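Long-range contacts in protein CsuE (Acinetobacter baumannii, PDB 6FJY), which forms the tip adhesion subunit of archaic chaperone-usher Csu pili and probably mediates the attachment that starts biofilm formation: residues 7-12 / 170-175; 52-57 / 124-129. All coordinates share one frame; numbering follows the deposited sequence.

Interaction 1: residues 7-12 / 170-175; sequences SGTSSI and LGSLSI
Gly8 and Ser172 open a parallel strand pairing: the amide N of Ser172 gives a short, nearly straight hydrogen bond to Gly8 O, 2.7 Å. Ser172 uses both its backbone groups, its carbonyl O accepting from Ser10 N at 2.8 Å. The zigzag continues from Ser174 N to Ser10 O and on to Ile12 N and Ser174 O, 3.1 Å apart, where the N-H...O angle has dropped to 143°; beyond, Ile12 also pairs with Thr176. CA-H...O contacts fill in between, such as Thr9 CA to Ser172 O at 3.2 Å.

Side chains alternate. Thr9, Ser11, Ser172 and Ser174 share one face, while Ser10, Ile12, Leu173 and Ile175 share the other. On that second face the two isoleucines lie side by side and point the same way, CG1 of Ile12 meeting CG1 of Ile175 at 3.8 Å. With chi1 at 73°, Ile12 holds CG1 between its backbone N and carbonyl carbon, which brings the branch over to its neighbour.

Further out, Phe29 covers Ser10 and Leu173, and Phe59 packs on Leu173 and Ile175. On its other edge, strand 167-184 pairs antiparallel with strand 119-136. Leu173 also reaches Ile108 and Ile175 reaches Leu110, so this parallel pair sends its leucine and isoleucine into the interior of an Ig-like beta-sandwich.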
loop_
_atom_site.group_PDB
_atom_site.type_symbol
_atom_site.label_atom_id
_atom_site.label_comp_id
_atom_site.label_asym_id
_atom_site.label_seq_id
_atom_site.Cartn_x
_atom_site.Cartn_y
_atom_site.Cartn_z
ATOM N N SER D 7 -18.229 -6.232 19.877
ATOM C CA SER D 7 -17.888 -6.673 18.529
ATOM C C SER D 7 -16.895 -5.679 17.935
ATOM O O SER D 7 -16.427 -4.762 18.618
ATOM C CB SER D 7 -19.161 -6.814 17.690
ATOM O OG SER D 7 -20.229 -6.113 18.301
ATOM N N GLY D 8 -16.562 -5.864 16.657
ATOM C CA GLY D 8 -15.694 -4.929 15.959
ATOM C C GLY D 8 -14.407 -5.516 15.407
ATOM O O GLY D 8 -13.941 -6.562 15.872
ATOM N N THR D 9 -13.814 -4.842 14.419
ATOM C CA THR D 9 -12.592 -5.308 13.776
ATOM C C THR D 9 -11.526 -4.227 13.811
ATOM O O THR D 9 -11.780 -3.073 13.451
ATOM C CB THR D 9 -12.837 -5.733 12.324
ATOM O OG1 THR D 9 -11.580 -5.969 11.679
ATOM C CG2 THR D 9 -13.605 -4.659 11.560
ATOM N N SER D 10 -10.331 -4.607 14.231
ATOM C CA SER D 10 -9.154 -3.755 14.159
ATOM C C SER D 10 -8.225 -4.334 13.102
ATOM O O SER D 10 -7.781 -5.481 13.224
ATOM C CB SER D 10 -8.449 -3.674 15.513
ATOM O OG SER D 10 -9.379 -3.510 16.575
ATOM N N SER D 11 -7.947 -3.557 12.061
ATOM C CA SER D 11 -7.025 -3.972 11.020
ATOM C C SER D 11 -5.777 -3.100 11.048
ATOM O O SER D 11 -5.795 -1.963 11.529
ATOM C CB SER D 11 -7.662 -3.902 9.635
ATOM O OG SER D 11 -7.945 -2.565 9.277
ATOM N N ILE D 12 -4.684 -3.664 10.546
ATOM C CA ILE D 12 -3.439 -2.946 10.341
ATOM C C ILE D 12 -2.883 -3.385 8.995
ATOM O O ILE D 12 -3.146 -4.500 8.531
ATOM C CB ILE D 12 -2.419 -3.199 11.481
ATOM C CG1 ILE D 12 -1.834 -4.607 11.386
ATOM C CG2 ILE D 12 -3.066 -3.005 12.856
ATOM C CD1 ILE D 12 -0.652 -4.841 12.297
ATOM N N LEU D 170 -14.900 -8.056 22.954
ATOM C CA LEU D 170 -14.747 -8.991 21.849
ATOM C C LEU D 170 -14.406 -8.190 20.604
ATOM O O LEU D 170 -15.141 -7.268 20.235
ATOM C CB LEU D 170 -16.033 -9.799 21.618
ATOM C CG LEU D 170 -16.006 -11.171 20.927
ATOM C CD1 LEU D 170 -17.436 -11.641 20.605
ATOM C CD2 LEU D 170 -15.133 -11.221 19.682
ATOM N N GLY D 171 -13.302 -8.545 19.959
ATOM C CA GLY D 171 -12.953 -7.921 18.700
ATOM C C GLY D 171 -12.196 -8.884 17.815
ATOM O O GLY D 171 -11.586 -9.848 18.283
ATOM N N SER D 172 -12.244 -8.599 16.519
ATOM C CA SER D 172 -11.503 -9.340 15.513
ATOM C C SER D 172 -10.276 -8.542 15.091
ATOM O O SER D 172 -10.364 -7.336 14.843
ATOM C CB SER D 172 -12.375 -9.629 14.294
ATOM O OG SER D 172 -11.591 -10.179 13.248
ATOM N N LEU D 173 -9.140 -9.218 15.009
ATOM C CA LEU D 173 -7.888 -8.611 14.593
ATOM C C LEU D 173 -7.521 -9.128 13.210
ATOM O O LEU D 173 -7.637 -10.328 12.931
ATOM C CB LEU D 173 -6.764 -8.921 15.587
ATOM C CG LEU D 173 -6.624 -8.124 16.888
ATOM C CD1 LEU D 173 -7.947 -7.955 17.624
ATOM C CD2 LEU D 173 -5.612 -8.809 17.791
ATOM N N SER D 174 -7.086 -8.215 12.345
ATOM C CA SER D 174 -6.719 -8.555 10.982
ATOM C C SER D 174 -5.469 -7.781 10.588
ATOM O O SER D 174 -5.227 -6.669 11.065
ATOM C CB SER D 174 -7.861 -8.255 10.002
ATOM O OG SER D 174 -7.545 -8.721 8.706
ATOM N N ILE D 175 -4.673 -8.395 9.717
ATOM C CA ILE D 175 -3.433 -7.821 9.211
ATOM C C ILE D 175 -3.445 -7.948 7.694
ATOM O O ILE D 175 -3.599 -9.053 7.160
ATOM C CB ILE D 175 -2.191 -8.522 9.793
ATOM C CG1 ILE D 175 -2.136 -8.362 11.306
ATOM C CG2 ILE D 175 -0.903 -8.004 9.128
ATOM C CD1 ILE D 175 -1.056 -9.216 11.959
#

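Interaction 2: residues 52-57 / 124-129; sequences VEQMSN and DSPLKV
Glu53 and Gln54 both turn their backbone N-H toward a single carbonyl, that of Lys128. Glu53 N makes the short bond, 2.6 Å to Lys128 O, and Gln54 N adds a weak one at 3.3 Å. In the reverse direction Lys128 N reaches Gln54 O in a nearly straight bond of 3.0 Å.

Glu53 and Gln54 both meet the side chain of Lys128 as well. Glu53 crosses the lysine chain and its OE1 forms a salt bridge with Lys128 NZ at 3.5 Å, a bend at chi3 (63°) swinging the ammonium end round. Gln54 runs alongside the same lysine, its OE1 3.3 Å from Lys128 CD and also against CG of Pro126. Farther along, CB of Ser56 packs on Ser125 N. Ser56 OG is hydrogen-bonded to Ser58 O, whereas Asp124 is hydrogen-bonded through OD2 to Ser58 OG and through OD1 to Thr60 OG1, both on strand 58-61.

Apolar contacts are sparse and lie on the other side: CD2 of Leu127 approaches Val52 CG1 at 4.4 Å and Met55 CG at 4.5 Å. Ile80 packs on both Val52 and Met55, and Leu173 on Leu127.

Two successive residues opposite one, between antiparallel strands, make a classic beta bulge, here between strands 47-54 and 119-136 of the Ig-like sandwich.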
loop_
_atom_site.group_PDB
_atom_site.type_symbol
_atom_site.label_atom_id
_atom_site.label_comp_id
_atom_site.label_asym_id
_atom_site.label_seq_id
_atom_site.Cartn_x
_atom_site.Cartn_y
_atom_site.Cartn_z
ATOM N N VAL D 52 -7.398 -12.453 29.670
ATOM C CA VAL D 52 -7.530 -12.859 28.277
ATOM C C VAL D 52 -8.301 -14.172 28.221
ATOM O O VAL D 52 -7.862 -15.188 28.766
ATOM C CB VAL D 52 -6.160 -12.993 27.608
ATOM C CG1 VAL D 52 -6.335 -13.247 26.122
ATOM C CG2 VAL D 52 -5.357 -11.748 27.852
ATOM N N GLU D 53 -9.466 -14.150 27.580
ATOM C CA GLU D 53 -10.252 -15.376 27.395
ATOM C C GLU D 53 -9.779 -16.077 26.124
ATOM O O GLU D 53 -9.148 -17.134 26.186
ATOM C CB GLU D 53 -11.752 -15.068 27.347
ATOM C CG GLU D 53 -12.427 -14.898 28.700
ATOM C CD GLU D 53 -13.951 -14.915 28.591
ATOM O OE1 GLU D 53 -14.466 -14.714 27.472
ATOM O OE2 GLU D 53 -14.636 -15.136 29.612
ATOM N N GLN D 54 -10.074 -15.487 24.965
ATOM C CA GLN D 54 -9.648 -16.020 23.680
ATOM C C GLN D 54 -8.570 -15.130 23.086
ATOM O O GLN D 54 -8.670 -13.898 23.122
ATOM C CB GLN D 54 -10.819 -16.138 22.702
ATOM C CG GLN D 54 -11.764 -17.281 23.015
ATOM C CD GLN D 54 -12.663 -17.639 21.848
ATOM O OE1 GLN D 54 -13.110 -16.766 21.103
ATOM N NE2 GLN D 54 -12.922 -18.931 21.677
ATOM N N MET D 55 -7.541 -15.764 22.536
ATOM C CA MET D 55 -6.435 -15.044 21.923
ATOM C C MET D 55 -5.820 -15.948 20.869
ATOM O O MET D 55 -6.017 -17.166 20.881
ATOM C CB MET D 55 -5.390 -14.634 22.968
ATOM C CG MET D 55 -4.482 -13.482 22.573
ATOM S SD MET D 55 -3.103 -13.350 23.708
ATOM C CE MET D 55 -2.539 -15.033 23.676
ATOM N N SER D 56 -5.074 -15.335 19.953
ATOM C CA SER D 56 -4.312 -16.089 18.967
ATOM C C SER D 56 -3.196 -15.198 18.456
ATOM O O SER D 56 -3.452 -14.069 18.029
ATOM C CB SER D 56 -5.197 -16.565 17.803
ATOM O OG SER D 56 -4.491 -17.467 16.958
ATOM N N ASN D 57 -1.967 -15.699 18.523
ATOM C CA ASN D 57 -0.826 -15.040 17.908
ATOM C C ASN D 57 -0.668 -15.418 16.443
ATOM O O ASN D 57 0.253 -14.928 15.786
ATOM C CB ASN D 57 0.458 -15.372 18.676
ATOM C CG ASN D 57 0.436 -14.860 20.111
ATOM O OD1 ASN D 57 0.545 -13.659 20.361
ATOM N ND2 ASN D 57 0.309 -15.776 21.061
ATOM N N ASP D 124 -6.694 -16.278 14.112
ATOM C CA ASP D 124 -7.393 -17.555 14.107
ATOM C C ASP D 124 -8.469 -17.614 15.181
ATOM O O ASP D 124 -9.443 -18.357 15.037
ATOM C CB ASP D 124 -6.386 -18.692 14.275
ATOM C CG ASP D 124 -5.461 -18.815 13.083
ATOM O OD1 ASP D 124 -5.899 -18.463 11.972
ATOM O OD2 ASP D 124 -4.306 -19.249 13.253
ATOM N N SER D 125 -8.305 -16.838 16.248
ATOM C CA SER D 125 -9.292 -16.677 17.291
ATOM C C SER D 125 -9.449 -15.198 17.606
ATOM O O SER D 125 -8.471 -14.442 17.575
ATOM C CB SER D 125 -8.895 -17.430 18.564
ATOM O OG SER D 125 -9.928 -17.346 19.529
ATOM N N PRO D 126 -10.663 -14.758 17.904
ATOM C CA PRO D 126 -10.871 -13.355 18.266
ATOM C C PRO D 126 -10.271 -13.042 19.628
ATOM O O PRO D 126 -9.938 -13.918 20.428
ATOM C CB PRO D 126 -12.393 -13.211 18.269
ATOM C CG PRO D 126 -12.900 -14.603 18.497
ATOM C CD PRO D 126 -11.926 -15.516 17.832
ATOM N N LEU D 127 -10.116 -11.744 19.871
ATOM C CA LEU D 127 -9.627 -11.238 21.147
ATOM C C LEU D 127 -10.811 -11.055 22.096
ATOM O O LEU D 127 -11.653 -10.173 21.890
ATOM C CB LEU D 127 -8.888 -9.927 20.938
ATOM C CG LEU D 127 -7.602 -9.654 21.713
ATOM C CD1 LEU D 127 -7.390 -8.130 21.813
ATOM C CD2 LEU D 127 -7.609 -10.308 23.068
ATOM N N LYS D 128 -10.869 -11.885 23.135
ATOM C CA LYS D 128 -11.897 -11.810 24.163
ATOM C C LYS D 128 -11.224 -11.532 25.494
ATOM O O LYS D 128 -10.389 -12.321 25.952
ATOM C CB LYS D 128 -12.712 -13.106 24.230
ATOM C CG LYS D 128 -13.603 -13.340 23.019
ATOM C CD LYS D 128 -14.442 -14.602 23.175
ATOM C CE LYS D 128 -15.408 -14.497 24.343
ATOM N NZ LYS D 128 -16.153 -15.775 24.574
ATOM N N VAL D 129 -11.585 -10.421 26.116
ATOM C CA VAL D 129 -10.979 -10.013 27.374
ATOM C C VAL D 129 -12.077 -9.742 28.391
ATOM O O VAL D 129 -13.086 -9.095 28.084
ATOM C CB VAL D 129 -10.075 -8.771 27.201
ATOM C CG1 VAL D 129 -9.417 -8.401 28.517
ATOM C CG2 VAL D 129 -9.011 -9.030 26.147
#

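In the fold
From the N terminus, segment 7-12 comes first and waits until 170-175 to find its partner, so interaction 1 closes a loop of 157 residues. Interaction 2 closes a shorter one, 66 residues between 52-57 and 124-129, and falls wholly within the larger; the two nest without crossing. Their centres are about 11 Å apart. Strands 119-136 and 167-184 are neighbours, and Gly171 O probably accepts a hydrogen bond from Leu127 N, while Leu170 packs on Pro126 and Lys128. The strand order is therefore 9-15, 167-184, 119-136, 47-54, tying the start of the chain to the strand that runs on toward the C-terminal part.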